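Local structure of 4-hydroxybutyrate CoA-transferase (Porphyromonas gingivalis, 3EH7) at residues G139-P147 against V290-V298; G354-S362 against V389-G397. The protein probably transfers coenzyme A from an acyl-CoA to a carboxylate such as 4-hydroxybutyrate or acetate, as a member of the acetyl-CoA hydrolase/transferase family. One frame throughout, in Å; residues are numbered along the deposited sequence.

Interaction 1: G139-P147 against V290-V298; sequences GVSCDYSKP and VELYPVDYV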
loop_
_atom_site.group_PDB
_atom_site.type_symbol
_atom_site.label_atom_id
_atom_site.label_comp_id
_atom_site.label_asym_id
_atom_site.label_seq_id
_atom_site.Cartn_x
_atom_site.Cartn_y
_atom_site.Cartn_z
ATOM N N GLY A 139 13.088 -27.155 1.795
ATOM C CA GLY A 139 14.208 -26.687 2.618
ATOM C C GLY A 139 14.124 -25.182 2.916
ATOM O O GLY A 139 13.103 -24.684 3.389
ATOM N N VAL A 140 15.197 -24.477 2.587
ATOM C CA VAL A 140 15.376 -23.072 2.902
ATOM C C VAL A 140 14.654 -22.100 1.939
ATOM O O VAL A 140 14.714 -20.908 2.151
ATOM C CB VAL A 140 16.917 -22.687 2.922
ATOM C CG1 VAL A 140 17.674 -23.481 3.980
ATOM C CG2 VAL A 140 17.562 -22.901 1.559
ATOM N N SER A 141 13.994 -22.602 0.890
ATOM C CA SER A 141 13.338 -21.753 -0.112
ATOM C C SER A 141 11.894 -22.167 -0.392
ATOM O O SER A 141 11.620 -22.991 -1.254
ATOM C CB SER A 141 14.170 -21.718 -1.401
ATOM O OG SER A 141 15.445 -21.160 -1.123
ATOM N N CYS A 142 10.972 -21.585 0.369
ATOM C CA CYS A 142 9.549 -21.821 0.207
ATOM C C CYS A 142 8.996 -20.701 -0.654
ATOM O O CYS A 142 8.648 -20.927 -1.826
ATOM C CB CYS A 142 8.857 -21.909 1.571
ATOM S SG CYS A 142 7.102 -22.405 1.518
ATOM N N ASP A 143 8.909 -19.495 -0.081
ATOM C CA ASP A 143 8.719 -18.262 -0.875
ATOM C C ASP A 143 7.760 -18.363 -2.089
ATOM O O ASP A 143 6.576 -18.633 -1.917
ATOM C CB ASP A 143 10.104 -17.657 -1.193
ATOM C CG ASP A 143 11.071 -18.642 -1.851
ATOM O OD1 ASP A 143 10.910 -18.931 -3.062
ATOM O OD2 ASP A 143 12.023 -19.090 -1.167
ATOM N N TYR A 144 8.233 -18.114 -3.302
ATOM C CA TYR A 144 7.453 -18.377 -4.496
ATOM C C TYR A 144 7.888 -19.692 -5.143
ATOM O O TYR A 144 7.294 -20.122 -6.121
ATOM C CB TYR A 144 7.616 -17.243 -5.520
ATOM C CG TYR A 144 9.019 -17.182 -6.100
ATOM C CD1 TYR A 144 9.367 -17.912 -7.230
ATOM C CD2 TYR A 144 10.014 -16.452 -5.466
ATOM C CE1 TYR A 144 10.650 -17.867 -7.731
ATOM C CE2 TYR A 144 11.297 -16.407 -5.955
ATOM C CZ TYR A 144 11.613 -17.111 -7.089
ATOM O OH TYR A 144 12.905 -17.059 -7.560
ATOM N N SER A 145 8.975 -20.281 -4.639
ATOM C CA SER A 145 9.550 -21.494 -5.217
ATOM C C SER A 145 8.547 -22.629 -5.148
ATOM O O SER A 145 8.350 -23.361 -6.130
ATOM C CB SER A 145 10.845 -21.882 -4.485
ATOM O OG SER A 145 11.809 -20.833 -4.486
ATOM N N LYS A 146 7.892 -22.777 -3.997
ATOM C CA LYS A 146 6.871 -23.807 -3.825
ATOM C C LYS A 146 5.654 -23.561 -4.715
ATOM O O LYS A 146 5.268 -24.465 -5.459
ATOM C CB LYS A 146 6.485 -23.952 -2.354
ATOM C CG LYS A 146 5.224 -24.769 -2.056
ATOM C CD LYS A 146 5.193 -25.119 -0.565
ATOM C CE LYS A 146 4.114 -26.067 -0.198
ATOM N NZ LYS A 146 2.857 -25.428 -0.299
ATOM N N PRO A 147 5.063 -22.345 -4.654
ATOM C CA PRO A 147 4.001 -22.008 -5.596
ATOM C C PRO A 147 4.391 -22.244 -7.059
ATOM O O PRO A 147 3.575 -22.746 -7.810
ATOM C CB PRO A 147 3.754 -20.535 -5.335
ATOM C CG PRO A 147 4.107 -20.338 -3.903
ATOM C CD PRO A 147 5.141 -21.349 -3.560
ATOM N N VAL A 290 10.818 -24.183 13.702
ATOM C CA VAL A 290 11.021 -23.361 12.521
ATOM C C VAL A 290 10.014 -23.805 11.484
ATOM O O VAL A 290 9.977 -24.995 11.133
ATOM C CB VAL A 290 12.438 -23.529 11.915
ATOM C CG1 VAL A 290 12.591 -22.683 10.636
ATOM C CG2 VAL A 290 13.522 -23.176 12.936
ATOM N N GLU A 291 9.186 -22.863 11.011
ATOM C CA GLU A 291 8.177 -23.175 10.038
ATOM C C GLU A 291 8.241 -22.193 8.878
ATOM O O GLU A 291 8.149 -20.971 9.075
ATOM C CB GLU A 291 6.777 -23.189 10.693
ATOM C CG GLU A 291 6.592 -24.370 11.612
ATOM C CD GLU A 291 5.224 -24.430 12.289
ATOM O OE1 GLU A 291 4.425 -23.472 12.170
ATOM O OE2 GLU A 291 4.987 -25.424 13.004
ATOM N N LEU A 292 8.451 -22.729 7.673
ATOM C CA LEU A 292 8.340 -21.921 6.473
ATOM C C LEU A 292 6.986 -22.125 5.832
ATOM O O LEU A 292 6.444 -23.242 5.839
ATOM C CB LEU A 292 9.426 -22.216 5.453
ATOM C CG LEU A 292 10.879 -21.916 5.832
ATOM C CD1 LEU A 292 11.774 -21.688 4.601
ATOM C CD2 LEU A 292 10.997 -20.775 6.871
ATOM N N TYR A 293 6.452 -21.023 5.292
ATOM C CA TYR A 293 5.221 -21.025 4.495
ATOM C C TYR A 293 5.473 -20.224 3.224
ATOM O O TYR A 293 6.392 -19.397 3.163
ATOM C CB TYR A 293 4.068 -20.388 5.256
ATOM C CG TYR A 293 3.735 -21.025 6.574
ATOM C CD1 TYR A 293 4.454 -20.715 7.721
ATOM C CD2 TYR A 293 2.679 -21.943 6.675
ATOM C CE1 TYR A 293 4.140 -21.302 8.935
ATOM C CE2 TYR A 293 2.365 -22.544 7.857
ATOM C CZ TYR A 293 3.075 -22.220 8.999
ATOM O OH TYR A 293 2.747 -22.855 10.196
ATOM N N PRO A 294 4.647 -20.449 2.199
ATOM C CA PRO A 294 4.795 -19.669 0.990
ATOM C C PRO A 294 4.527 -18.180 1.210
ATOM O O PRO A 294 3.828 -17.753 2.167
ATOM C CB PRO A 294 3.800 -20.311 0.008
ATOM C CG PRO A 294 2.945 -21.198 0.807
ATOM C CD PRO A 294 3.656 -21.529 2.064
ATOM N N VAL A 295 5.105 -17.388 0.325
ATOM C CA VAL A 295 5.155 -15.956 0.547
ATOM C C VAL A 295 3.756 -15.295 0.598
ATOM O O VAL A 295 3.582 -14.267 1.274
ATOM C CB VAL A 295 6.106 -15.261 -0.462
ATOM C CG1 VAL A 295 5.532 -15.334 -1.932
ATOM C CG2 VAL A 295 6.398 -13.806 0.004
ATOM N N ASP A 296 2.762 -15.889 -0.091
ATOM C CA ASP A 296 1.414 -15.347 -0.074
ATOM C C ASP A 296 0.747 -15.521 1.278
ATOM O O ASP A 296 -0.279 -14.900 1.533
ATOM C CB ASP A 296 0.533 -15.917 -1.199
ATOM C CG ASP A 296 0.414 -17.427 -1.165
ATOM O OD1 ASP A 296 1.398 -18.129 -0.865
ATOM O OD2 ASP A 296 -0.657 -17.914 -1.516
ATOM N N TYR A 297 1.309 -16.361 2.147
ATOM C CA TYR A 297 0.873 -16.426 3.515
ATOM C C TYR A 297 1.702 -15.496 4.382
ATOM O O TYR A 297 1.163 -14.542 4.984
ATOM C CB TYR A 297 0.906 -17.882 4.031
ATOM C CG TYR A 297 0.476 -18.017 5.471
ATOM C CD1 TYR A 297 -0.866 -17.998 5.821
ATOM C CD2 TYR A 297 1.418 -18.137 6.487
ATOM C CE1 TYR A 297 -1.268 -18.109 7.144
ATOM C CE2 TYR A 297 1.036 -18.265 7.795
ATOM C CZ TYR A 297 -0.302 -18.256 8.123
ATOM O OH TYR A 297 -0.652 -18.357 9.421
ATOM N N VAL A 298 3.022 -15.698 4.398
ATOM C CA VAL A 298 3.900 -14.974 5.347
ATOM C C VAL A 298 3.900 -13.461 5.163
ATOM O O VAL A 298 3.879 -12.708 6.163
ATOM C CB VAL A 298 5.346 -15.504 5.355
ATOM C CG1 VAL A 298 6.239 -14.754 6.407
ATOM C CG2 VAL A 298 5.356 -17.023 5.595
#
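The junction between the N-terminal and C-terminal family regions is built here by two turns, each leading into a helix, that meet with C142 and D143 set against P294 and V295. One backbone hydrogen bond joins them: V295 N donates to D143 O at 3.0 Å and nearly straight (170°), arriving from above the carbonyl plane. Because P294 is the N-cap of helix 295-298, D143 O takes up an amide of that helix's first turn. V295 closes over the same oxygen with CG1, 3.5 Å from D143 O. With SG anti to its backbone N (chi1 -173°), C142 reaches the Y293-P294 peptide, where SG lies 3.2 Å from P294 N and also borders P294 CD, while its CB faces L292 CB. L292 then runs back along 139-142 and sets CD1 3.5 Å from G139 O, whose hydrogen bond comes from N170. The P147 and P294 rings meet obliquely, P147 CG lying 3.9 Å from P294 CB. The D143 carboxylate serves its own turn instead: OD1 accepts from S145 N at 2.8 Å, a capping bond of the turn before helix 145-151. T272, between strands 269-271 and 273-274, bonds to the backbones of C142 and D143 and to Y293 O, so both turns share it. The arrangement is one of paired helix starts, the second directly after a strand of the mixed sheet, joined backbone to backbone where the two family regions meet.

Interaction 2: G354-S362 against V389-G397; sequences GKSIMAIPS and VDYVVTEYG
Strands 355-359 and 391-394 run parallel, their axes 4.5 Å apart at closest and inclined by 34°, in the register I357-Y391, M358-V392 and A359-V393. The ladder alternates as parallel pairing requires: Y391 N donates to S356 O, M358 N to Y391 O (2.9 Å, 172°), V393 N to M358 O and I360 N to V393 O. On the face carrying I357, Y391, A359 and V393, the methyls I357 CG2 and V393 CG2 are tight at 3.4 Å. I357 CG1 also leans on Y391 CB, and the extended K355 chain passes obliquely beside the tyrosine ring, its CD 3.9 Å from Y391 CE1, before NZ reaches L209 O. S356 O lies in plane at the ring edge. These strands belong to the nine-stranded mixed sheet, where 310-314 flanks 355-359 on its other side and helices 197-208 and 341-350 pack on the two faces, an alpha/beta sandwich. At the start of the pair D390 turns its carboxylate toward S356, CG anti to the backbone N (chi1 -175°), and OD2 accepts from S356 N at 3.1 Å; one water links OD2 to G354 O, and a second joins S356 OG, D390 N and Y391 O. At the far end E395, bent at chi2, grips S362 twice: OE1 accepts from S362 N on its syn side at 2.9 Å, and OE2 takes S362 OG at 2.8 Å from above the carboxylate plane. S362 OG also lies at the edge of the Y396 ring, 3.3 Å from Y396 CE2.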
loop_
_atom_site.group_PDB
_atom_site.type_symbol
_atom_site.label_atom_id
_atom_site.label_comp_id
_atom_site.label_asym_id
_atom_site.label_seq_id
_atom_site.Cartn_x
_atom_site.Cartn_y
_atom_site.Cartn_z
ATOM N N GLY A 354 2.127 -1.858 16.326
ATOM C CA GLY A 354 3.126 -2.098 15.300
ATOM C C GLY A 354 3.981 -0.885 14.926
ATOM O O GLY A 354 3.552 0.266 15.086
ATOM N N LYS A 355 5.202 -1.157 14.442
ATOM C CA LYS A 355 6.176 -0.136 14.049
ATOM C C LYS A 355 6.885 -0.645 12.823
ATOM O O LYS A 355 7.170 -1.803 12.772
ATOM C CB LYS A 355 7.272 0.021 15.115
ATOM C CG LYS A 355 6.755 0.274 16.513
ATOM C CD LYS A 355 7.862 0.673 17.500
ATOM C CE LYS A 355 7.299 0.592 18.897
ATOM N NZ LYS A 355 8.243 0.977 19.986
ATOM N N SER A 356 7.159 0.206 11.839
ATOM C CA SER A 356 8.125 -0.131 10.850
ATOM C C SER A 356 9.212 0.919 10.861
ATOM O O SER A 356 8.980 2.124 11.099
ATOM C CB SER A 356 7.517 -0.266 9.466
ATOM O OG SER A 356 7.222 0.967 8.916
ATOM N N ILE A 357 10.413 0.423 10.610
ATOM C CA ILE A 357 11.624 1.208 10.647
ATOM C C ILE A 357 12.361 1.060 9.334
ATOM O O ILE A 357 12.577 -0.051 8.849
ATOM C CB ILE A 357 12.566 0.721 11.797
ATOM C CG1 ILE A 357 11.844 0.836 13.136
ATOM C CG2 ILE A 357 13.889 1.504 11.782
ATOM C CD1 ILE A 357 12.407 -0.034 14.233
HETATM N N MSE A 358 12.726 2.188 8.756
HETATM C CA MSE A 358 13.673 2.253 7.640
HETATM C C MSE A 358 15.032 2.658 8.279
HETATM O O MSE A 358 15.205 3.785 8.668
HETATM C CB MSE A 358 13.218 3.275 6.618
HETATM C CG MSE A 358 11.910 2.875 5.861
HETATM SE SE MSE A 358 12.265 1.264 4.797
HETATM C CE MSE A 358 10.433 0.761 4.463
ATOM N N ALA A 359 15.930 1.691 8.409
ATOM C CA ALA A 359 17.225 1.826 9.071
ATOM C C ALA A 359 18.317 1.879 8.004
ATOM O O ALA A 359 18.535 0.901 7.235
ATOM C CB ALA A 359 17.464 0.653 10.003
ATOM N N ILE A 360 18.969 3.027 7.920
ATOM C CA ILE A 360 19.916 3.283 6.844
ATOM C C ILE A 360 21.110 4.088 7.345
ATOM O O ILE A 360 20.965 4.895 8.271
ATOM C CB ILE A 360 19.261 4.041 5.678
ATOM C CG1 ILE A 360 18.502 5.269 6.185
ATOM C CG2 ILE A 360 18.308 3.117 4.938
ATOM C CD1 ILE A 360 18.231 6.246 5.112
ATOM N N PRO A 361 22.292 3.853 6.740
ATOM C CA PRO A 361 23.416 4.750 6.902
ATOM C C PRO A 361 23.002 6.107 6.345
ATOM O O PRO A 361 22.267 6.161 5.359
ATOM C CB PRO A 361 24.498 4.130 6.019
ATOM C CG PRO A 361 24.068 2.794 5.709
ATOM C CD PRO A 361 22.600 2.756 5.806
ATOM N N SER A 362 23.444 7.188 6.963
ATOM C CA SER A 362 23.039 8.512 6.506
ATOM C C SER A 362 23.691 8.868 5.163
ATOM O O SER A 362 23.243 9.801 4.472
ATOM C CB SER A 362 23.343 9.583 7.557
ATOM O OG SER A 362 24.735 9.787 7.718
ATOM N N VAL A 389 5.298 5.666 5.381
ATOM C CA VAL A 389 6.570 5.547 6.105
ATOM C C VAL A 389 6.306 5.878 7.579
ATOM O O VAL A 389 5.460 6.727 7.863
ATOM C CB VAL A 389 7.619 6.460 5.448
ATOM C CG1 VAL A 389 7.124 7.938 5.469
ATOM C CG2 VAL A 389 9.000 6.296 6.127
ATOM N N ASP A 390 6.995 5.208 8.513
ATOM C CA ASP A 390 6.743 5.359 9.939
ATOM C C ASP A 390 8.025 5.949 10.575
ATOM O O ASP A 390 8.222 7.162 10.506
ATOM C CB ASP A 390 6.343 3.973 10.465
ATOM C CG ASP A 390 5.922 3.961 11.900
ATOM O OD1 ASP A 390 5.812 5.053 12.490
ATOM O OD2 ASP A 390 5.659 2.821 12.409
ATOM N N TYR A 391 8.921 5.107 11.101
ATOM C CA TYR A 391 10.229 5.522 11.613
ATOM C C TYR A 391 11.325 5.448 10.576
ATOM O O TYR A 391 11.380 4.524 9.726
ATOM C CB TYR A 391 10.671 4.621 12.766
ATOM C CG TYR A 391 9.849 4.708 14.020
ATOM C CD1 TYR A 391 8.763 3.857 14.211
ATOM C CD2 TYR A 391 10.180 5.599 15.038
ATOM C CE1 TYR A 391 7.995 3.909 15.373
ATOM C CE2 TYR A 391 9.428 5.662 16.226
ATOM C CZ TYR A 391 8.342 4.808 16.371
ATOM O OH TYR A 391 7.588 4.827 17.481
ATOM N N VAL A 392 12.235 6.406 10.661
ATOM C CA VAL A 392 13.455 6.375 9.881
ATOM C C VAL A 392 14.602 6.488 10.857
ATOM O O VAL A 392 14.562 7.319 11.764
ATOM C CB VAL A 392 13.507 7.524 8.851
ATOM C CG1 VAL A 392 14.871 7.562 8.144
ATOM C CG2 VAL A 392 12.345 7.394 7.836
ATOM N N VAL A 393 15.610 5.636 10.700
ATOM C CA VAL A 393 16.726 5.580 11.652
ATOM C C VAL A 393 18.074 5.619 10.948
ATOM O O VAL A 393 18.322 4.834 10.012
ATOM C CB VAL A 393 16.672 4.290 12.517
ATOM C CG1 VAL A 393 17.849 4.241 13.464
ATOM C CG2 VAL A 393 15.342 4.187 13.299
ATOM N N THR A 394 18.926 6.549 11.379
ATOM C CA THR A 394 20.324 6.590 10.963
ATOM C C THR A 394 21.239 6.531 12.181
ATOM O O THR A 394 20.768 6.478 13.310
ATOM C CB THR A 394 20.655 7.844 10.150
ATOM O OG1 THR A 394 20.700 8.974 11.023
ATOM C CG2 THR A 394 19.637 8.067 9.022
ATOM N N GLU A 395 22.545 6.543 11.934
ATOM C CA GLU A 395 23.538 6.665 13.002
ATOM C C GLU A 395 23.374 7.953 13.783
ATOM O O GLU A 395 23.915 8.045 14.860
ATOM C CB GLU A 395 24.980 6.575 12.467
ATOM C CG GLU A 395 25.477 7.755 11.576
ATOM C CD GLU A 395 25.280 7.512 10.067
ATOM O OE1 GLU A 395 24.278 6.854 9.672
ATOM O OE2 GLU A 395 26.132 7.984 9.280
ATOM N N TYR A 396 22.644 8.941 13.250
ATOM C CA TYR A 396 22.479 10.218 13.961
ATOM C C TYR A 396 21.179 10.309 14.736
ATOM O O TYR A 396 20.981 11.270 15.450
ATOM C CB TYR A 396 22.643 11.413 13.018
ATOM C CG TYR A 396 24.040 11.478 12.460
ATOM C CD1 TYR A 396 25.090 11.985 13.218
ATOM C CD2 TYR A 396 24.316 11.000 11.176
ATOM C CE1 TYR A 396 26.410 12.016 12.701
ATOM C CE2 TYR A 396 25.607 11.021 10.653
ATOM C CZ TYR A 396 26.640 11.514 11.427
ATOM O OH TYR A 396 27.887 11.504 10.876
ATOM N N GLY A 397 20.314 9.302 14.629
ATOM C CA GLY A 397 19.122 9.248 15.477
ATOM C C GLY A 397 17.867 8.735 14.795
ATOM O O GLY A 397 17.918 8.085 13.760
HETATM O O HOH W 1 4.317 2.900 14.727
HETATM O O HOH W 2 9.144 3.186 8.137
#

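Overall arrangement
From the N terminus, the chain first passes through the six-stranded parallel sheet, and residues 139-147 lead into helix 145-151 between two of its strands, 122-127 and 154-160. Interaction 1 forms when 290-298 returns after 142 intervening residues, at the end of a strand of the nine-stranded mixed sheet, so it ties the N-terminal region to the C-terminal one. Interaction 2 follows in series, neither nested in the first nor crossing it: only 26 residues separate its segments, and it joins adjacent strands toward the other side of that mixed sheet. The two centres lie 27 Å apart, and the nearest atoms about 13 Å, without touching.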